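Local coordinates for protein benzoylformate decarboxylase (Mycobacterium smegmatis, PDB 4Q9D) that belongs to the thiamine pyrophosphate enzyme family, binds a magnesium ion and assembles as four chains, each built around three parallel beta sheets, at residues 27-32 and 111-116; 33-38 and 69-74; 203-208 and 221-226; 362-367 and 427-432; 455-460 and 511-516. All blocks are in the same frame, centred on the assembly; numbering follows the deposited sequence.

Interaction 1: residues 27-32 and 111-116; sequences PGSTEE and PYLNNP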
# COMPACT_ATOMS: atom_id res chain seq x y z
N PRO B 27 -25.04 -4.11 11.14
CA PRO B 27 -25.58 -3.34 10.01
C PRO B 27 -25.44 -1.82 10.19
O PRO B 27 -25.49 -1.30 11.31
CB PRO B 27 -27.07 -3.72 10.03
CG PRO B 27 -27.35 -3.94 11.48
CD PRO B 27 -26.08 -4.48 12.11
N GLY B 28 -25.24 -1.12 9.08
CA GLY B 28 -25.24 0.33 9.08
C GLY B 28 -25.85 0.86 7.79
O GLY B 28 -26.19 0.08 6.89
N SER B 29 -25.95 2.18 7.69
CA SER B 29 -26.61 2.85 6.57
C SER B 29 -26.06 2.42 5.23
O SER B 29 -26.82 2.18 4.28
CB SER B 29 -26.44 4.37 6.71
OG SER B 29 -25.07 4.71 6.95
N THR B 30 -24.73 2.29 5.15
CA THR B 30 -24.05 1.98 3.88
C THR B 30 -24.21 0.52 3.49
O THR B 30 -23.87 0.12 2.37
CB THR B 30 -22.54 2.39 3.91
OG1 THR B 30 -21.96 1.98 5.16
CG2 THR B 30 -22.40 3.90 3.80
N GLU B 31 -24.76 -0.28 4.40
CA GLU B 31 -25.04 -1.69 4.12
C GLU B 31 -26.55 -1.96 3.93
O GLU B 31 -26.94 -3.08 3.57
CB GLU B 31 -24.44 -2.62 5.21
CG GLU B 31 -22.89 -2.48 5.35
CD GLU B 31 -22.47 -1.10 5.78
OE1 GLU B 31 -23.03 -0.61 6.80
OE2 GLU B 31 -21.62 -0.47 5.10
N GLU B 32 -27.40 -0.96 4.15
CA GLU B 32 -28.85 -1.19 4.02
C GLU B 32 -29.28 -1.74 2.65
O GLU B 32 -30.10 -2.67 2.56
CB GLU B 32 -29.65 0.06 4.37
CG GLU B 32 -31.04 0.04 3.73
CD GLU B 32 -32.10 0.67 4.61
OE1 GLU B 32 -31.74 1.46 5.51
OE2 GLU B 32 -33.31 0.36 4.40
N PRO B 111 -17.70 12.05 0.66
CA PRO B 111 -18.81 12.40 1.56
C PRO B 111 -18.71 11.68 2.91
O PRO B 111 -17.77 10.90 3.14
CB PRO B 111 -20.05 11.95 0.78
CG PRO B 111 -19.57 10.76 -0.04
CD PRO B 111 -18.13 11.16 -0.44
N TYR B 112 -19.67 11.95 3.81
CA TYR B 112 -19.67 11.37 5.16
C TYR B 112 -19.72 9.86 5.03
O TYR B 112 -20.51 9.33 4.22
CB TYR B 112 -20.93 11.81 5.89
CG TYR B 112 -20.96 11.68 7.40
CD1 TYR B 112 -20.12 12.44 8.20
CD2 TYR B 112 -21.89 10.86 8.03
CE1 TYR B 112 -20.19 12.39 9.58
CE2 TYR B 112 -21.96 10.78 9.42
CZ TYR B 112 -21.12 11.56 10.18
OH TYR B 112 -21.20 11.53 11.55
N LEU B 113 -18.89 9.18 5.82
CA LEU B 113 -18.82 7.71 5.85
C LEU B 113 -18.37 7.07 4.54
O LEU B 113 -18.57 5.89 4.32
CB LEU B 113 -20.13 7.10 6.34
CG LEU B 113 -20.27 7.27 7.87
CD1 LEU B 113 -21.71 7.06 8.32
CD2 LEU B 113 -19.32 6.33 8.67
N ASN B 114 -17.78 7.86 3.66
CA ASN B 114 -17.03 7.32 2.52
C ASN B 114 -15.86 6.51 3.07
O ASN B 114 -15.35 6.78 4.16
CB ASN B 114 -16.48 8.47 1.68
CG ASN B 114 -15.94 8.03 0.36
OD1 ASN B 114 -16.48 7.13 -0.29
ND2 ASN B 114 -14.87 8.71 -0.10
N ASN B 115 -15.42 5.52 2.29
CA ASN B 115 -14.28 4.70 2.64
C ASN B 115 -13.26 4.81 1.50
O ASN B 115 -13.10 3.89 0.71
CB ASN B 115 -14.72 3.24 2.84
CG ASN B 115 -13.62 2.37 3.45
OD1 ASN B 115 -12.59 2.89 3.90
ND2 ASN B 115 -13.83 1.06 3.49
N PRO B 116 -12.57 5.96 1.42
CA PRO B 116 -11.61 6.21 0.32
C PRO B 116 -10.43 5.26 0.36
O PRO B 116 -9.93 4.93 1.46
CB PRO B 116 -11.15 7.67 0.55
CG PRO B 116 -11.39 7.92 2.01
CD PRO B 116 -12.61 7.06 2.40
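Leu-113 is the residue of 111-116 that reaches 27-32, and it does so at two points. Its methyl CD1 comes to 4.3 Å from Ser-29 OG, and its carbonyl O lies 4.3 Å from the methyl CG2 of Thr-30. Both are loose van der Waals approaches, in keeping with a joint buried area of just 76 Å² and a CA separation of 8.0 Å between Thr-30 and Leu-113. Two of the polar atoms here are bonded to third parties: Ser-29 OG is hydrogen-bonded to Tyr-281 OH of the second subunit, while Leu-113 O accepts from Thr-74 OG1.

Behind these atoms, two local folds fix the backbone. Leu-113 occupies the third position of a type II beta turn, with a positive phi of 63°, and the turn is closed by Asn-114 N to Pro-111 O at 3.1 Å. On the other side Glu-31 N bonds Gly-28 O at 2.9 Å, bending the loop that brings Ser-29 and Thr-30 forward. The carboxylate of Glu-31 then grips His-73 ND1 through OE1 and Thr-74 N through OE2.

Residues 27-32 follow strand 22-25 and run into helix 32-35, whereas 111-116 belong to the long link between strands 95-101 and 128-130. Thr-74, between strand 68-72 and the body of helix 74-80, is bonded to both, and the second subunit packs alongside.

Interaction 2: residues 33-38 and 69-74; sequences SFLRDF and LVNLHT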
# COMPACT_ATOMS: atom_id res chain seq x y z
N SER B 33 -28.70 -1.25 1.57
CA SER B 33 -29.16 -1.74 0.27
C SER B 33 -28.72 -3.18 0.03
O SER B 33 -29.34 -3.88 -0.78
CB SER B 33 -28.71 -0.83 -0.88
OG SER B 33 -27.29 -0.73 -0.94
N PHE B 34 -27.67 -3.62 0.73
CA PHE B 34 -27.23 -5.02 0.63
C PHE B 34 -28.17 -5.94 1.42
O PHE B 34 -28.54 -7.02 0.96
CB PHE B 34 -25.78 -5.20 1.16
CG PHE B 34 -25.37 -6.65 1.33
CD1 PHE B 34 -25.43 -7.54 0.26
CD2 PHE B 34 -24.95 -7.13 2.57
CE1 PHE B 34 -25.06 -8.87 0.41
CE2 PHE B 34 -24.57 -8.48 2.73
CZ PHE B 34 -24.63 -9.35 1.64
N LEU B 35 -28.52 -5.50 2.63
CA LEU B 35 -29.25 -6.32 3.61
C LEU B 35 -30.77 -6.31 3.42
O LEU B 35 -31.47 -7.20 3.92
CB LEU B 35 -28.90 -5.84 5.02
CG LEU B 35 -27.43 -6.08 5.40
CD1 LEU B 35 -27.16 -5.58 6.78
CD2 LEU B 35 -27.11 -7.58 5.30
N ARG B 36 -31.26 -5.29 2.73
CA ARG B 36 -32.68 -5.15 2.42
C ARG B 36 -33.22 -6.40 1.70
O ARG B 36 -32.54 -6.97 0.85
CB ARG B 36 -32.88 -3.91 1.54
CG ARG B 36 -34.26 -3.27 1.64
CD ARG B 36 -34.22 -1.76 1.36
NE ARG B 36 -33.59 -1.45 0.07
CZ ARG B 36 -32.78 -0.41 -0.14
NH1 ARG B 36 -32.49 0.42 0.86
NH2 ARG B 36 -32.25 -0.19 -1.34
N ASP B 37 -34.43 -6.83 2.03
CA ASP B 37 -35.00 -8.03 1.40
C ASP B 37 -34.09 -9.23 1.56
O ASP B 37 -33.92 -10.01 0.64
CB ASP B 37 -35.22 -7.80 -0.09
CG ASP B 37 -36.39 -6.92 -0.36
OD1 ASP B 37 -37.40 -7.09 0.36
OD2 ASP B 37 -36.31 -6.06 -1.27
N PHE B 38 -33.47 -9.32 2.72
CA PHE B 38 -32.60 -10.44 3.03
C PHE B 38 -33.43 -11.71 2.82
O PHE B 38 -34.51 -11.83 3.39
CB PHE B 38 -32.20 -10.28 4.51
CG PHE B 38 -31.06 -11.14 4.95
CD1 PHE B 38 -29.75 -10.89 4.50
CD2 PHE B 38 -31.26 -12.15 5.89
CE1 PHE B 38 -28.68 -11.67 4.94
CE2 PHE B 38 -30.19 -12.93 6.36
CZ PHE B 38 -28.90 -12.69 5.88
N LEU B 69 -19.38 -15.50 5.54
CA LEU B 69 -19.52 -14.16 5.01
C LEU B 69 -19.66 -13.18 6.16
O LEU B 69 -20.41 -13.41 7.09
CB LEU B 69 -20.75 -14.15 4.11
CG LEU B 69 -21.18 -12.98 3.26
CD1 LEU B 69 -20.06 -12.54 2.34
CD2 LEU B 69 -22.39 -13.50 2.45
N VAL B 70 -18.92 -12.10 6.11
CA VAL B 70 -18.99 -11.09 7.13
C VAL B 70 -19.41 -9.79 6.45
O VAL B 70 -19.02 -9.54 5.30
CB VAL B 70 -17.63 -10.95 7.80
CG1 VAL B 70 -17.66 -9.89 8.87
CG2 VAL B 70 -17.22 -12.32 8.41
N ASN B 71 -20.23 -8.97 7.12
CA ASN B 71 -20.65 -7.69 6.52
C ASN B 71 -20.46 -6.57 7.51
O ASN B 71 -21.02 -6.62 8.59
CB ASN B 71 -22.11 -7.77 6.01
CG ASN B 71 -22.55 -6.50 5.29
OD1 ASN B 71 -23.53 -5.88 5.70
ND2 ASN B 71 -21.83 -6.10 4.22
N LEU B 72 -19.66 -5.57 7.12
CA LEU B 72 -19.20 -4.55 8.06
C LEU B 72 -19.55 -3.15 7.54
O LEU B 72 -19.70 -2.94 6.33
CB LEU B 72 -17.65 -4.64 8.23
CG LEU B 72 -17.09 -6.01 8.63
CD1 LEU B 72 -15.54 -6.02 8.78
CD2 LEU B 72 -17.71 -6.44 9.93
N HIS B 73 -19.67 -2.20 8.45
CA HIS B 73 -20.08 -0.85 8.14
C HIS B 73 -18.93 0.09 7.65
O HIS B 73 -18.25 0.73 8.47
CB HIS B 73 -20.70 -0.23 9.40
CG HIS B 73 -21.25 1.14 9.19
ND1 HIS B 73 -22.01 1.47 8.08
CD2 HIS B 73 -21.15 2.27 9.93
CE1 HIS B 73 -22.36 2.74 8.16
NE2 HIS B 73 -21.86 3.25 9.28
N THR B 74 -18.77 0.18 6.34
CA THR B 74 -17.78 1.07 5.69
C THR B 74 -16.42 1.10 6.42
O THR B 74 -15.95 0.05 6.89
CB THR B 74 -18.39 2.50 5.41
OG1 THR B 74 -17.44 3.33 4.74
CG2 THR B 74 -18.86 3.20 6.70
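The CA atoms of Leu-35 and Asn-71 lie 9.2 Å apart, a spacing bridged by side chains alone. Residues 33-35 end a short helix, and Arg-36 is the first to leave helical angles; a type II beta turn from Leu-35 to Phe-38 then redirects the chain. Across from it, 69-72 is extended, and the side chain of Asn-71 leaves the strand toward the helix.

Asn-71 carries the contact from the strand side. With CG anti to the backbone N (chi1 -176°), its amide reaches toward both Phe-34 and Leu-35. The oxygen OD1 stands at the edge of the Phe-34 ring, near the ring plane and 3.7 Å from CD2. Ring and amide planes are turned 57° against each other as the two side chains slide past in opposite directions, which brings Asn-71 CG to 3.7 Å from Phe-34 CD2 as well. Leu-35 comes from the opposite direction with the fork of its isopropyl group turned to the oxygen, its CD1 3.8 Å from Asn-71 OD1. The amide is not left to hydrocarbon alone: Asn-71 ND2 is hydrogen-bonded to Thr-98 OG1 on the next strand, which helps fix its rotation. Around the Phe-34 ring, Tyr-12 and Trp-166 bring further aromatic rings, and Pro-480 of the second subunit packs on Leu-35.

Helix 32-35 follows strand 22-25, yet it also covers the adjoining strand 68-72. Such packing of a connecting helix over a parallel sheet, here of strand order 2-1-3-4-6-5, belongs to the alpha/beta fold of the N-terminal thiamine pyrophosphate binding domain.

Interaction 3: residues 203-208 and 221-226; sequences PMLVLG and IEFAEK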
# COMPACT_ATOMS: atom_id res chain seq x y z
N PRO B 203 14.32 -40.11 14.47
CA PRO B 203 13.48 -39.03 13.96
C PRO B 203 12.51 -38.53 15.02
O PRO B 203 12.23 -39.20 16.01
CB PRO B 203 12.70 -39.70 12.83
CG PRO B 203 12.61 -41.14 13.25
CD PRO B 203 13.87 -41.44 14.03
N MET B 204 12.02 -37.31 14.82
CA MET B 204 10.93 -36.79 15.63
C MET B 204 9.90 -36.15 14.72
O MET B 204 10.26 -35.53 13.71
CB MET B 204 11.48 -35.78 16.66
CG MET B 204 10.40 -35.23 17.60
SD MET B 204 9.74 -33.62 17.02
CE MET B 204 11.17 -32.61 17.40
N LEU B 205 8.63 -36.26 15.08
CA LEU B 205 7.56 -35.76 14.25
C LEU B 205 6.83 -34.63 14.96
O LEU B 205 6.52 -34.75 16.15
CB LEU B 205 6.59 -36.89 13.93
CG LEU B 205 5.35 -36.50 13.12
CD1 LEU B 205 5.78 -35.99 11.73
CD2 LEU B 205 4.40 -37.69 13.00
N VAL B 206 6.57 -33.54 14.24
CA VAL B 206 5.75 -32.43 14.75
C VAL B 206 4.51 -32.32 13.89
O VAL B 206 4.62 -32.22 12.68
CB VAL B 206 6.50 -31.06 14.71
CG1 VAL B 206 5.66 -29.98 15.36
CG2 VAL B 206 7.88 -31.14 15.40
N LEU B 207 3.34 -32.36 14.53
CA LEU B 207 2.06 -32.24 13.85
C LEU B 207 1.38 -30.98 14.37
O LEU B 207 0.96 -30.91 15.53
CB LEU B 207 1.16 -33.47 14.10
CG LEU B 207 1.64 -34.82 13.51
CD1 LEU B 207 0.75 -36.00 13.95
CD2 LEU B 207 1.73 -34.78 11.98
N GLY B 208 1.29 -29.98 13.49
CA GLY B 208 0.77 -28.67 13.84
C GLY B 208 -0.67 -28.47 13.41
O GLY B 208 -1.33 -29.38 12.89
N ILE B 221 -2.31 -39.83 12.76
CA ILE B 221 -2.13 -40.95 13.68
C ILE B 221 -1.54 -42.18 12.97
O ILE B 221 -0.58 -42.79 13.45
CB ILE B 221 -3.47 -41.34 14.30
CG1 ILE B 221 -3.89 -40.29 15.34
CG2 ILE B 221 -3.38 -42.76 14.95
CD1 ILE B 221 -5.36 -40.44 15.74
N GLU B 222 -2.10 -42.51 11.82
CA GLU B 222 -1.63 -43.65 11.05
C GLU B 222 -0.16 -43.48 10.65
O GLU B 222 0.65 -44.42 10.77
CB GLU B 222 -2.51 -43.85 9.81
CG GLU B 222 -2.14 -45.11 9.02
CD GLU B 222 -2.96 -45.26 7.74
OE1 GLU B 222 -3.51 -44.25 7.25
OE2 GLU B 222 -3.03 -46.39 7.22
N PHE B 223 0.21 -42.29 10.19
CA PHE B 223 1.62 -42.04 9.89
C PHE B 223 2.49 -42.10 11.14
O PHE B 223 3.58 -42.68 11.13
CB PHE B 223 1.82 -40.70 9.18
CG PHE B 223 3.26 -40.40 8.87
CD1 PHE B 223 3.92 -41.08 7.85
CD2 PHE B 223 3.97 -39.47 9.60
CE1 PHE B 223 5.26 -40.82 7.57
CE2 PHE B 223 5.28 -39.20 9.31
CZ PHE B 223 5.94 -39.89 8.31
N ALA B 224 2.04 -41.47 12.21
CA ALA B 224 2.85 -41.38 13.42
C ALA B 224 3.10 -42.79 13.97
O ALA B 224 4.20 -43.10 14.43
CB ALA B 224 2.16 -40.51 14.47
N GLU B 225 2.07 -43.64 13.90
CA GLU B 225 2.19 -45.01 14.43
C GLU B 225 3.14 -45.89 13.61
O GLU B 225 3.95 -46.62 14.17
CB GLU B 225 0.82 -45.66 14.59
CG GLU B 225 0.04 -45.06 15.78
CD GLU B 225 -1.31 -45.73 15.95
OE1 GLU B 225 -1.64 -46.56 15.09
OE2 GLU B 225 -2.04 -45.41 16.92
N LYS B 226 3.09 -45.78 12.29
CA LYS B 226 4.09 -46.45 11.46
C LYS B 226 5.50 -45.95 11.72
O LYS B 226 6.43 -46.75 11.83
CB LYS B 226 3.77 -46.31 9.99
CG LYS B 226 4.73 -47.11 9.11
CD LYS B 226 4.15 -47.23 7.71
CE LYS B 226 5.08 -48.03 6.78
NZ LYS B 226 4.43 -48.24 5.47
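A beta-alpha-beta unit of the central domain supplies this contact, and Leu-205 meets Phe-223 and Ala-224 inside it. Strand 203-207 leads through helix 209-213 and helix 217-227 to strand 231-233, its parallel neighbour in the sheet, so the helix packs on a strand of its own crossover.

Leu-205 projects from the sheet on the side where helix 217-227 lies, and its two methyls divide the work. CD2 sits at the edge of the Phe-223 ring, near the ring plane and 3.9 Å from CD2 of that ring; the same leucine methyl is also 3.9 Å from Ala-224 CB. The other methyl, Leu-205 CD1, comes within 4.1 Å of Phe-223 CE2. Because the leucine addresses the rim of the phenyl group, the ring faces are not what this pair uses. A chi1 of 179° turns the ring of Phe-223 away from its own N and carries it beside the leucine at a slant. The single methyl of Ala-224 allows a close backbone approach, with 7.4 Å between the CA atoms of Leu-205 and Ala-224.

Other apolar groups complete the layer: Val-231 on the next strand touches both Leu-205 and Ala-224, and Leu-322 and Leu-325 of helix 318-328 pack on Phe-223. The 3-2-1-4-5-6 order of the parallel sheet, with helices packed on it, is that of a Rossmann-like fold, consistent with the family of the central domain.

Interaction 4: residues 362-367 and 427-432; sequences EVLSNV and TVVATI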
# COMPACT_ATOMS: atom_id res chain seq x y z
N GLU B 362 -8.77 -29.06 37.15
CA GLU B 362 -9.07 -30.44 37.55
C GLU B 362 -10.55 -30.62 37.72
O GLU B 362 -11.11 -31.59 37.24
CB GLU B 362 -8.37 -30.86 38.86
CG GLU B 362 -8.71 -32.33 39.18
CD GLU B 362 -8.11 -32.84 40.48
OE1 GLU B 362 -7.49 -32.03 41.22
OE2 GLU B 362 -8.28 -34.05 40.75
N VAL B 363 -11.20 -29.67 38.38
CA VAL B 363 -12.66 -29.72 38.44
C VAL B 363 -13.29 -29.79 37.04
O VAL B 363 -14.23 -30.55 36.80
CB VAL B 363 -13.26 -28.52 39.18
CG1 VAL B 363 -14.78 -28.57 39.08
CG2 VAL B 363 -12.80 -28.51 40.64
N LEU B 364 -12.76 -29.01 36.10
CA LEU B 364 -13.30 -29.04 34.72
C LEU B 364 -13.13 -30.43 34.10
O LEU B 364 -14.06 -30.96 33.46
CB LEU B 364 -12.58 -28.03 33.84
CG LEU B 364 -13.03 -26.59 33.82
CD1 LEU B 364 -12.03 -25.85 32.93
CD2 LEU B 364 -14.43 -26.51 33.22
N SER B 365 -11.95 -31.02 34.29
CA SER B 365 -11.71 -32.34 33.70
C SER B 365 -12.64 -33.40 34.30
O SER B 365 -13.03 -34.35 33.62
CB SER B 365 -10.26 -32.77 33.86
OG SER B 365 -9.98 -33.00 35.22
N ASN B 366 -13.01 -33.24 35.57
CA ASN B 366 -13.96 -34.20 36.16
C ASN B 366 -15.34 -34.14 35.55
O ASN B 366 -16.05 -35.15 35.51
CB ASN B 366 -14.08 -33.99 37.67
CG ASN B 366 -12.80 -34.31 38.40
OD1 ASN B 366 -11.97 -35.09 37.93
ND2 ASN B 366 -12.61 -33.68 39.55
N VAL B 367 -15.76 -32.95 35.10
CA VAL B 367 -17.14 -32.81 34.58
C VAL B 367 -17.26 -32.59 33.06
O VAL B 367 -18.34 -32.72 32.49
CB VAL B 367 -17.93 -31.70 35.32
CG1 VAL B 367 -17.83 -31.89 36.83
CG2 VAL B 367 -17.39 -30.35 34.97
N THR B 427 -21.11 -29.51 23.65
CA THR B 427 -20.98 -28.30 24.42
C THR B 427 -19.62 -27.68 24.13
O THR B 427 -18.64 -28.38 23.83
CB THR B 427 -21.18 -28.55 25.94
OG1 THR B 427 -22.52 -29.02 26.16
CG2 THR B 427 -21.01 -27.26 26.75
N VAL B 428 -19.59 -26.36 24.14
CA VAL B 428 -18.35 -25.61 24.05
C VAL B 428 -18.00 -25.10 25.43
O VAL B 428 -18.81 -24.42 26.09
CB VAL B 428 -18.45 -24.42 23.07
CG1 VAL B 428 -17.14 -23.59 23.11
CG2 VAL B 428 -18.72 -24.92 21.68
N VAL B 429 -16.80 -25.45 25.88
CA VAL B 429 -16.29 -24.98 27.16
C VAL B 429 -15.12 -24.04 26.86
O VAL B 429 -14.12 -24.43 26.26
CB VAL B 429 -15.81 -26.15 28.03
CG1 VAL B 429 -15.15 -25.63 29.34
CG2 VAL B 429 -16.99 -27.10 28.30
N ALA B 430 -15.27 -22.79 27.28
CA ALA B 430 -14.29 -21.77 26.98
C ALA B 430 -13.69 -21.33 28.30
O ALA B 430 -14.41 -20.85 29.18
CB ALA B 430 -14.97 -20.56 26.24
N THR B 431 -12.38 -21.48 28.44
CA THR B 431 -11.73 -21.01 29.64
C THR B 431 -10.98 -19.73 29.31
O THR B 431 -10.02 -19.74 28.53
CB THR B 431 -10.79 -22.09 30.25
OG1 THR B 431 -9.73 -22.37 29.33
CG2 THR B 431 -11.58 -23.39 30.54
N ILE B 432 -11.42 -18.62 29.89
CA ILE B 432 -10.98 -17.29 29.48
C ILE B 432 -10.47 -16.50 30.69
O ILE B 432 -11.15 -16.44 31.73
CB ILE B 432 -12.17 -16.49 28.85
CG1 ILE B 432 -12.95 -17.35 27.85
CG2 ILE B 432 -11.68 -15.21 28.12
CD1 ILE B 432 -12.14 -17.64 26.56
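Leu-364 meets Val-429 and Thr-431 through methyl groups on both sides, and the flat group with a defined geometry is the Glu-362 carbonyl of the helix, two residues before Leu-364. Ser-365 OG donates to Glu-362 O at 2.7 Å, at a C=O...donor angle of 121° and tilted 17° from the carbonyl plane. Glu-362 O also accepts from Asn-366 N at 3.0 Å and is thus gripped twice.

Helix 357-367 here lies against strand 428-433 of the C-terminal parallel sheet, one strand beyond 373-377, the strand that follows it in the chain.

The branched end of Leu-364 straddles two strand residues on the same side of the sheet. CD2 slides past Val-429, 4.0 Å from its CG1. CD1 presses on Thr-431 CG2 at 3.5 Å, tighter than usual for two carbons. Thr-431 takes chi1 63°, which sets CG2 anti to the carbonyl carbon and toward the leucine, while OG1 is hydrogen-bonded to Tyr-361 OH of helix 357-367. Leu-513 of helix 506-518 packs against Leu-364 too, and a magnesium ion lies about 12 Å from the Thr-431 side chain.

Interaction 5: residues 455-460 and 511-516; sequences VFVVLR and AELKTA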
# COMPACT_ATOMS: atom_id res chain seq x y z
N VAL B 455 -20.36 -22.83 27.87
CA VAL B 455 -20.05 -22.54 29.26
C VAL B 455 -18.76 -21.74 29.28
O VAL B 455 -17.70 -22.27 28.94
CB VAL B 455 -19.87 -23.84 30.10
CG1 VAL B 455 -19.59 -23.48 31.55
CG2 VAL B 455 -21.11 -24.74 29.98
N PHE B 456 -18.86 -20.47 29.63
CA PHE B 456 -17.69 -19.60 29.70
C PHE B 456 -17.17 -19.69 31.14
O PHE B 456 -17.87 -19.29 32.07
CB PHE B 456 -18.08 -18.12 29.40
CG PHE B 456 -18.61 -17.89 27.99
CD1 PHE B 456 -17.74 -17.77 26.91
CD2 PHE B 456 -19.97 -17.82 27.76
CE1 PHE B 456 -18.23 -17.54 25.60
CE2 PHE B 456 -20.48 -17.60 26.45
CZ PHE B 456 -19.60 -17.48 25.38
N VAL B 457 -15.96 -20.20 31.31
CA VAL B 457 -15.37 -20.28 32.63
C VAL B 457 -14.31 -19.20 32.72
O VAL B 457 -13.26 -19.29 32.08
CB VAL B 457 -14.72 -21.64 32.87
CG1 VAL B 457 -14.01 -21.65 34.25
CG2 VAL B 457 -15.74 -22.73 32.76
N VAL B 458 -14.59 -18.18 33.50
CA VAL B 458 -13.74 -17.00 33.55
C VAL B 458 -12.87 -17.01 34.81
O VAL B 458 -13.37 -17.01 35.92
CB VAL B 458 -14.59 -15.70 33.50
CG1 VAL B 458 -13.72 -14.48 33.68
CG2 VAL B 458 -15.37 -15.63 32.17
N LEU B 459 -11.56 -17.00 34.61
CA LEU B 459 -10.62 -17.04 35.72
C LEU B 459 -10.27 -15.64 36.19
O LEU B 459 -9.47 -14.92 35.57
CB LEU B 459 -9.36 -17.83 35.33
CG LEU B 459 -9.53 -19.35 35.10
CD1 LEU B 459 -10.25 -19.66 33.83
CD2 LEU B 459 -8.15 -20.00 35.06
N ARG B 460 -10.90 -15.24 37.29
CA ARG B 460 -10.82 -13.90 37.80
C ARG B 460 -9.71 -13.78 38.87
O ARG B 460 -9.93 -14.08 40.05
CB ARG B 460 -12.19 -13.48 38.36
CG ARG B 460 -12.21 -12.12 39.16
CD ARG B 460 -12.34 -10.93 38.22
NE ARG B 460 -12.43 -9.65 38.93
CZ ARG B 460 -11.67 -8.61 38.68
NH1 ARG B 460 -10.75 -8.69 37.71
NH2 ARG B 460 -11.82 -7.49 39.39
N ALA B 511 -20.71 -28.07 40.95
CA ALA B 511 -22.17 -28.12 40.89
C ALA B 511 -22.70 -27.16 39.83
O ALA B 511 -23.63 -27.48 39.09
CB ALA B 511 -22.78 -27.80 42.27
N GLU B 512 -22.13 -25.96 39.76
CA GLU B 512 -22.59 -24.97 38.77
C GLU B 512 -22.25 -25.43 37.35
O GLU B 512 -23.01 -25.17 36.41
CB GLU B 512 -21.97 -23.60 39.07
CG GLU B 512 -22.48 -22.99 40.38
CD GLU B 512 -23.95 -22.59 40.30
OE1 GLU B 512 -24.54 -22.61 39.20
OE2 GLU B 512 -24.52 -22.22 41.35
N LEU B 513 -21.12 -26.13 37.22
CA LEU B 513 -20.71 -26.71 35.94
C LEU B 513 -21.72 -27.73 35.45
O LEU B 513 -22.14 -27.70 34.28
CB LEU B 513 -19.30 -27.32 36.04
CG LEU B 513 -18.12 -26.36 35.77
CD1 LEU B 513 -16.73 -27.01 36.07
CD2 LEU B 513 -18.20 -25.84 34.31
N LYS B 514 -22.14 -28.62 36.36
CA LYS B 514 -23.15 -29.61 36.01
C LYS B 514 -24.47 -28.96 35.64
O LYS B 514 -25.13 -29.37 34.70
CB LYS B 514 -23.38 -30.59 37.16
CG LYS B 514 -22.19 -31.52 37.44
CD LYS B 514 -22.46 -32.41 38.69
CE LYS B 514 -21.26 -33.34 38.97
NZ LYS B 514 -21.30 -33.96 40.34
N THR B 515 -24.87 -27.95 36.40
CA THR B 515 -26.08 -27.22 36.05
C THR B 515 -25.94 -26.54 34.68
O THR B 515 -26.87 -26.55 33.87
CB THR B 515 -26.40 -26.19 37.13
OG1 THR B 515 -26.65 -26.88 38.35
CG2 THR B 515 -27.62 -25.35 36.78
N ALA B 516 -24.77 -25.95 34.41
CA ALA B 516 -24.57 -25.23 33.14
C ALA B 516 -24.67 -26.17 31.95
O ALA B 516 -25.20 -25.82 30.88
CB ALA B 516 -23.23 -24.49 33.13
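Apolar contacts between Val-455, Val-457, Leu-513 and Ala-516 make up the contact between strand 455-460 and helix 511-516. Val-455 uses both methyls: CG1 is 3.9 Å from Leu-513 CD2 and also 4.1 Å from Ala-516 CB, and CG2 is 3.8 Å from Ala-516 CB. At chi1 -178° the valine spreads its fork over two helix positions about one turn apart. Its side chain crosses that of Leu-513 at about a right angle, and the far end of the leucine comes nearer than its CB direction suggests. Leu-513 CD2 extends along the strand to Val-457 CG2, a looser 4.3 Å.

Polar bonds run within the helix, or from the strand to other parts of the domain. The helix is held by Thr-515 N to Ala-511 O (3.0 Å) and Ala-516 N to Glu-512 O (2.8 Å), while Arg-460 at the strand's end forms a salt bridge from NH1 to OD2 of Asp-434, a magnesium ligand.

The segment axes approach to 9.9 Å at 156°, so helix and strand run nearly antiparallel. Helix 506-518 connects strands 499-502 and 523-528 yet covers 454-460 too, the layered packing of an alpha/beta fold whose strand ends carry the metal site of the C-terminal thiamine pyrophosphate binding domain.

The contacts are spread over the three alpha/beta domains, interaction 1 joining loops of the first. Interaction 2 is nested within the loop closed by interaction 1; their centres are about 11 Å apart, hydrogen bonds join them, and both border the second subunit. Interaction 3 stands alone in the central domain, about 50 Å from interaction 1 and 28 Å from interaction 4, centre to centre. Interactions 4 and 5 have centres about 8 Å apart: strands 428-433 and 454-460 are hydrogen-bonded neighbours, and Val-367 packs on Leu-513. The first pair thus lies at a subunit boundary, whereas the last pair forms one helix-on-sheet core beneath strands leading to the magnesium site.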